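Local coordinates for NOL1/NOP2/sun family protein (PDB 3M4X) that probably methylates ribosomal RNA, as a NOL1/NOP2/sun-family methyltransferase with a PUA-like domain likely to bind RNA, at residues H163-F175 with Q214-N226. Sequence-based numbering, arbitrary orientation.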
loop_
_atom_site.group_PDB
_atom_site.type_symbol
_atom_site.label_atom_id
_atom_site.label_comp_id
_atom_site.label_asym_id
_atom_site.label_seq_id
_atom_site.Cartn_x
_atom_site.Cartn_y
_atom_site.Cartn_z
ATOM N N HIS A 163 -4.131 -14.476 2.575
ATOM C CA HIS A 163 -3.833 -15.789 2.011
ATOM C C HIS A 163 -2.381 -15.942 1.589
ATOM O O HIS A 163 -1.667 -14.958 1.377
ATOM C CB HIS A 163 -4.703 -16.058 0.778
ATOM C CG HIS A 163 -6.099 -16.495 1.094
ATOM N ND1 HIS A 163 -7.158 -15.615 1.148
ATOM C CD2 HIS A 163 -6.612 -17.721 1.351
ATOM C CE1 HIS A 163 -8.264 -16.281 1.434
ATOM N NE2 HIS A 163 -7.959 -17.558 1.563
ATOM N N ALA A 164 -1.962 -17.200 1.474
ATOM C CA ALA A 164 -0.747 -17.557 0.766
ATOM C C ALA A 164 -1.039 -17.440 -0.718
ATOM O O ALA A 164 -2.163 -17.704 -1.157
ATOM C CB ALA A 164 -0.329 -18.992 1.110
ATOM N N PRO A 165 -0.034 -17.049 -1.504
ATOM C CA PRO A 165 -0.217 -16.874 -2.948
ATOM C C PRO A 165 -1.015 -18.003 -3.626
ATOM O O PRO A 165 -2.002 -17.719 -4.310
ATOM C CB PRO A 165 1.220 -16.826 -3.469
ATOM C CG PRO A 165 1.986 -16.221 -2.343
ATOM C CD PRO A 165 1.347 -16.759 -1.083
ATOM N N ALA A 166 -0.608 -19.252 -3.423
ATOM C CA ALA A 166 -1.224 -20.380 -4.114
ATOM C C ALA A 166 -2.725 -20.483 -3.860
ATOM O O ALA A 166 -3.495 -20.843 -4.747
ATOM C CB ALA A 166 -0.514 -21.704 -3.742
ATOM N N GLU A 167 -3.141 -20.167 -2.643
ATOM C CA GLU A 167 -4.554 -20.197 -2.293
ATOM C C GLU A 167 -5.389 -19.236 -3.138
ATOM O O GLU A 167 -6.596 -19.402 -3.257
ATOM C CB GLU A 167 -4.729 -19.883 -0.807
ATOM C CG GLU A 167 -4.032 -20.895 0.089
ATOM C CD GLU A 167 -4.033 -20.498 1.554
ATOM O OE1 GLU A 167 -4.196 -19.296 1.851
ATOM O OE2 GLU A 167 -3.854 -21.396 2.407
ATOM N N LEU A 168 -4.749 -18.238 -3.731
ATOM C CA LEU A 168 -5.472 -17.214 -4.483
ATOM C C LEU A 168 -5.721 -17.625 -5.927
ATOM O O LEU A 168 -6.647 -17.148 -6.576
ATOM C CB LEU A 168 -4.689 -15.898 -4.478
ATOM C CG LEU A 168 -4.521 -15.157 -3.150
ATOM C CD1 LEU A 168 -3.626 -13.935 -3.330
ATOM C CD2 LEU A 168 -5.877 -14.755 -2.558
ATOM N N VAL A 169 -4.859 -18.495 -6.430
ATOM C CA VAL A 169 -4.883 -18.878 -7.828
ATOM C C VAL A 169 -6.248 -19.347 -8.317
ATOM O O VAL A 169 -6.734 -18.851 -9.331
ATOM C CB VAL A 169 -3.832 -19.946 -8.116
ATOM C CG1 VAL A 169 -3.956 -20.424 -9.550
ATOM C CG2 VAL A 169 -2.454 -19.381 -7.838
ATOM N N PRO A 170 -6.875 -20.297 -7.601
ATOM C CA PRO A 170 -8.179 -20.754 -8.087
ATOM C C PRO A 170 -9.147 -19.593 -8.299
ATOM O O PRO A 170 -9.949 -19.630 -9.223
ATOM C CB PRO A 170 -8.666 -21.677 -6.966
ATOM C CG PRO A 170 -7.418 -22.174 -6.328
ATOM C CD PRO A 170 -6.435 -21.043 -6.406
ATOM N N HIS A 171 -9.056 -18.562 -7.469
ATOM C CA HIS A 171 -9.962 -17.422 -7.566
ATOM C C HIS A 171 -9.572 -16.366 -8.598
ATOM O O HIS A 171 -10.422 -15.595 -9.042
ATOM C CB HIS A 171 -10.101 -16.746 -6.202
ATOM C CG HIS A 171 -10.599 -17.661 -5.130
ATOM N ND1 HIS A 171 -11.920 -17.700 -4.741
ATOM C CD2 HIS A 171 -9.954 -18.582 -4.376
ATOM C CE1 HIS A 171 -12.067 -18.601 -3.787
ATOM N NE2 HIS A 171 -10.891 -19.150 -3.546
ATOM N N PHE A 172 -8.298 -16.321 -8.973
ATOM C CA PHE A 172 -7.797 -15.188 -9.748
ATOM C C PHE A 172 -6.947 -15.582 -10.949
ATOM O O PHE A 172 -6.204 -14.757 -11.495
ATOM C CB PHE A 172 -6.980 -14.271 -8.845
ATOM C CG PHE A 172 -7.801 -13.501 -7.858
ATOM C CD1 PHE A 172 -7.777 -13.823 -6.511
ATOM C CD2 PHE A 172 -8.581 -12.434 -8.272
ATOM C CE1 PHE A 172 -8.526 -13.090 -5.588
ATOM C CE2 PHE A 172 -9.329 -11.700 -7.360
ATOM C CZ PHE A 172 -9.304 -12.033 -6.018
ATOM N N SER A 173 -7.047 -16.842 -11.342
ATOM C CA SER A 173 -6.338 -17.335 -12.513
ATOM C C SER A 173 -6.623 -16.446 -13.730
ATOM O O SER A 173 -7.784 -16.198 -14.065
ATOM C CB SER A 173 -6.740 -18.788 -12.798
ATOM O OG SER A 173 -5.914 -19.356 -13.796
ATOM N N GLY A 174 -5.555 -15.956 -14.366
ATOM C CA GLY A 174 -5.653 -15.057 -15.511
ATOM C C GLY A 174 -6.398 -13.736 -15.314
ATOM O O GLY A 174 -6.856 -13.119 -16.291
ATOM N N PHE A 175 -6.502 -13.284 -14.068
ATOM C CA PHE A 175 -7.404 -12.175 -13.714
ATOM C C PHE A 175 -6.804 -10.755 -13.832
ATOM O O PHE A 175 -7.470 -9.835 -14.312
ATOM C CB PHE A 175 -7.954 -12.420 -12.303
ATOM C CG PHE A 175 -8.881 -11.339 -11.790
ATOM C CD1 PHE A 175 -10.223 -11.321 -12.149
ATOM C CD2 PHE A 175 -8.425 -10.384 -10.898
ATOM C CE1 PHE A 175 -11.074 -10.348 -11.657
ATOM C CE2 PHE A 175 -9.270 -9.413 -10.397
ATOM C CZ PHE A 175 -10.594 -9.394 -10.776
ATOM N N GLN A 214 10.747 -18.407 -6.090
ATOM C CA GLN A 214 10.279 -19.151 -7.244
ATOM C C GLN A 214 8.886 -19.704 -7.014
ATOM O O GLN A 214 8.056 -19.699 -7.909
ATOM C CB GLN A 214 11.258 -20.280 -7.564
ATOM C CG GLN A 214 12.583 -19.781 -8.116
ATOM C CD GLN A 214 13.610 -20.894 -8.301
ATOM O OE1 GLN A 214 14.569 -20.746 -9.057
ATOM N NE2 GLN A 214 13.411 -22.004 -7.610
ATOM N N GLU A 215 8.629 -20.177 -5.804
ATOM C CA GLU A 215 7.311 -20.703 -5.465
ATOM C C GLU A 215 6.225 -19.622 -5.492
ATOM O O GLU A 215 5.122 -19.844 -6.002
ATOM C CB GLU A 215 7.352 -21.385 -4.094
ATOM C CG GLU A 215 8.163 -22.677 -4.086
ATOM C CD GLU A 215 8.854 -22.940 -2.762
ATOM O OE1 GLU A 215 8.322 -22.514 -1.714
ATOM O OE2 GLU A 215 9.932 -23.578 -2.773
ATOM N N ILE A 216 6.541 -18.460 -4.929
ATOM C CA ILE A 216 5.611 -17.359 -4.897
ATOM C C ILE A 216 5.295 -16.929 -6.326
ATOM O O ILE A 216 4.126 -16.766 -6.690
ATOM C CB ILE A 216 6.163 -16.181 -4.064
ATOM C CG1 ILE A 216 6.313 -16.601 -2.603
ATOM C CG2 ILE A 216 5.242 -14.959 -4.151
ATOM C CD1 ILE A 216 6.958 -15.562 -1.727
ATOM N N LEU A 217 6.341 -16.797 -7.139
ATOM C CA LEU A 217 6.222 -16.350 -8.528
ATOM C C LEU A 217 5.515 -17.321 -9.452
ATOM O O LEU A 217 4.933 -16.911 -10.456
ATOM C CB LEU A 217 7.606 -16.055 -9.111
ATOM C CG LEU A 217 8.286 -14.769 -8.660
ATOM C CD1 LEU A 217 9.726 -14.799 -9.127
ATOM C CD2 LEU A 217 7.531 -13.558 -9.237
ATOM N N SER A 218 5.600 -18.613 -9.146
ATOM C CA SER A 218 4.959 -19.605 -9.984
ATOM C C SER A 218 3.449 -19.507 -9.792
ATOM O O SER A 218 2.670 -19.784 -10.710
ATOM C CB SER A 218 5.491 -21.014 -9.686
ATOM O OG SER A 218 5.180 -21.424 -8.365
ATOM N N SER A 219 3.035 -19.086 -8.602
ATOM C CA SER A 219 1.628 -18.792 -8.381
ATOM C C SER A 219 1.236 -17.467 -9.028
ATOM O O SER A 219 0.191 -17.366 -9.681
ATOM C CB SER A 219 1.307 -18.778 -6.895
ATOM O OG SER A 219 1.376 -20.081 -6.353
ATOM N N ALA A 220 2.081 -16.451 -8.847
ATOM C CA ALA A 220 1.789 -15.110 -9.349
ATOM C C ALA A 220 1.518 -15.137 -10.835
ATOM O O ALA A 220 0.521 -14.583 -11.307
ATOM C CB ALA A 220 2.958 -14.137 -9.036
ATOM N N ILE A 221 2.408 -15.779 -11.582
ATOM C CA ILE A 221 2.307 -15.761 -13.035
ATOM C C ILE A 221 0.988 -16.334 -13.554
ATOM O O ILE A 221 0.485 -15.901 -14.602
ATOM C CB ILE A 221 3.497 -16.462 -13.704
ATOM C CG1 ILE A 221 4.773 -15.685 -13.410
ATOM C CG2 ILE A 221 3.296 -16.533 -15.198
ATOM C CD1 ILE A 221 5.910 -16.040 -14.299
ATOM N N LYS A 222 0.414 -17.283 -12.817
ATOM C CA LYS A 222 -0.880 -17.840 -13.209
ATOM C C LYS A 222 -2.024 -16.807 -13.118
ATOM O O LYS A 222 -3.082 -16.950 -13.760
ATOM C CB LYS A 222 -1.211 -19.074 -12.370
ATOM C CG LYS A 222 -0.191 -20.191 -12.480
ATOM C CD LYS A 222 -0.724 -21.440 -11.814
ATOM C CE LYS A 222 0.389 -22.347 -11.330
ATOM N NZ LYS A 222 -0.173 -23.357 -10.372
HETATM N N MSE A 223 -1.821 -15.758 -12.333
HETATM C CA MSE A 223 -2.891 -14.790 -12.138
HETATM C C MSE A 223 -2.847 -13.603 -13.092
HETATM O O MSE A 223 -3.638 -12.674 -12.976
HETATM C CB MSE A 223 -2.935 -14.365 -10.677
HETATM C CG MSE A 223 -3.260 -15.561 -9.791
HETATM SE SE MSE A 223 -3.425 -15.127 -7.918
HETATM C CE MSE A 223 -1.517 -15.057 -7.385
ATOM N N LEU A 224 -1.944 -13.673 -14.063
ATOM C CA LEU A 224 -1.717 -12.593 -15.010
ATOM C C LEU A 224 -2.601 -12.762 -16.236
ATOM O O LEU A 224 -2.785 -13.879 -16.712
ATOM C CB LEU A 224 -0.260 -12.611 -15.463
ATOM C CG LEU A 224 0.732 -11.486 -15.174
ATOM C CD1 LEU A 224 0.137 -10.302 -14.403
ATOM C CD2 LEU A 224 1.979 -12.054 -14.486
ATOM N N LYS A 225 -3.153 -11.658 -16.742
ATOM C CA LYS A 225 -3.853 -11.693 -18.017
ATOM C C LYS A 225 -2.799 -11.776 -19.101
ATOM O O LYS A 225 -1.626 -11.559 -18.841
ATOM C CB LYS A 225 -4.686 -10.426 -18.237
ATOM C CG LYS A 225 -5.870 -10.235 -17.305
ATOM C CD LYS A 225 -6.436 -8.819 -17.445
ATOM C CE LYS A 225 -6.751 -8.469 -18.911
ATOM N NZ LYS A 225 -7.159 -7.033 -19.051
ATOM N N ASN A 226 -3.215 -12.079 -20.321
ATOM C CA ASN A 226 -2.322 -11.930 -21.455
ATOM C C ASN A 226 -1.884 -10.474 -21.538
ATOM O O ASN A 226 -2.734 -9.565 -21.538
ATOM C CB ASN A 226 -3.032 -12.323 -22.757
ATOM C CG ASN A 226 -2.118 -12.232 -23.973
ATOM O OD1 ASN A 226 -2.218 -11.300 -24.763
ATOM N ND2 ASN A 226 -1.217 -13.201 -24.121
#
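Helices 165-172 and 214-222 run side by side in the same direction, their axes 9° apart and 8.6 Å at closest approach, and the backbones come nearest at Ser173 CA and Met223 CA, 4.3 Å apart. There the type II turn Phe172-Phe175 docks: Gly174 N donates to Lys222 O over 2.7 Å, nearly straight at 167° and in the carbonyl plane. Gly174 CA adds a CA-H...O contact to Leu224 O. The selenomethionine Met223 reaches across to helix 165-172. With CG anti to the carbonyl carbon (chi1 -63°) and the chain extended at chi2, SE is set against Leu168 CB (3.7 Å) and Phe172 CB; the bend at chi3 then turns CE toward Pro165 O. Phe176 and Ile179 of strand 176-182 also touch this side chain. Farther up the helices, Val169 splits its branches: CG2 rests on Ser219 CB (3.9 Å), and CG1, anti to the backbone N, meets the aliphatic CD of Lys222. Pro165 CG packs on Ile216 CG2 at 3.9 Å. Past the turn, the methylenes of Lys225 lie along Gly174 O and Phe175 O, its NZ salt-bridged to Asp177. Two parallel helices leading into the parallel neighbours 176-182 and 228-234 are characteristic of the Rossmann-like methyltransferase fold, packed here on one sheet face.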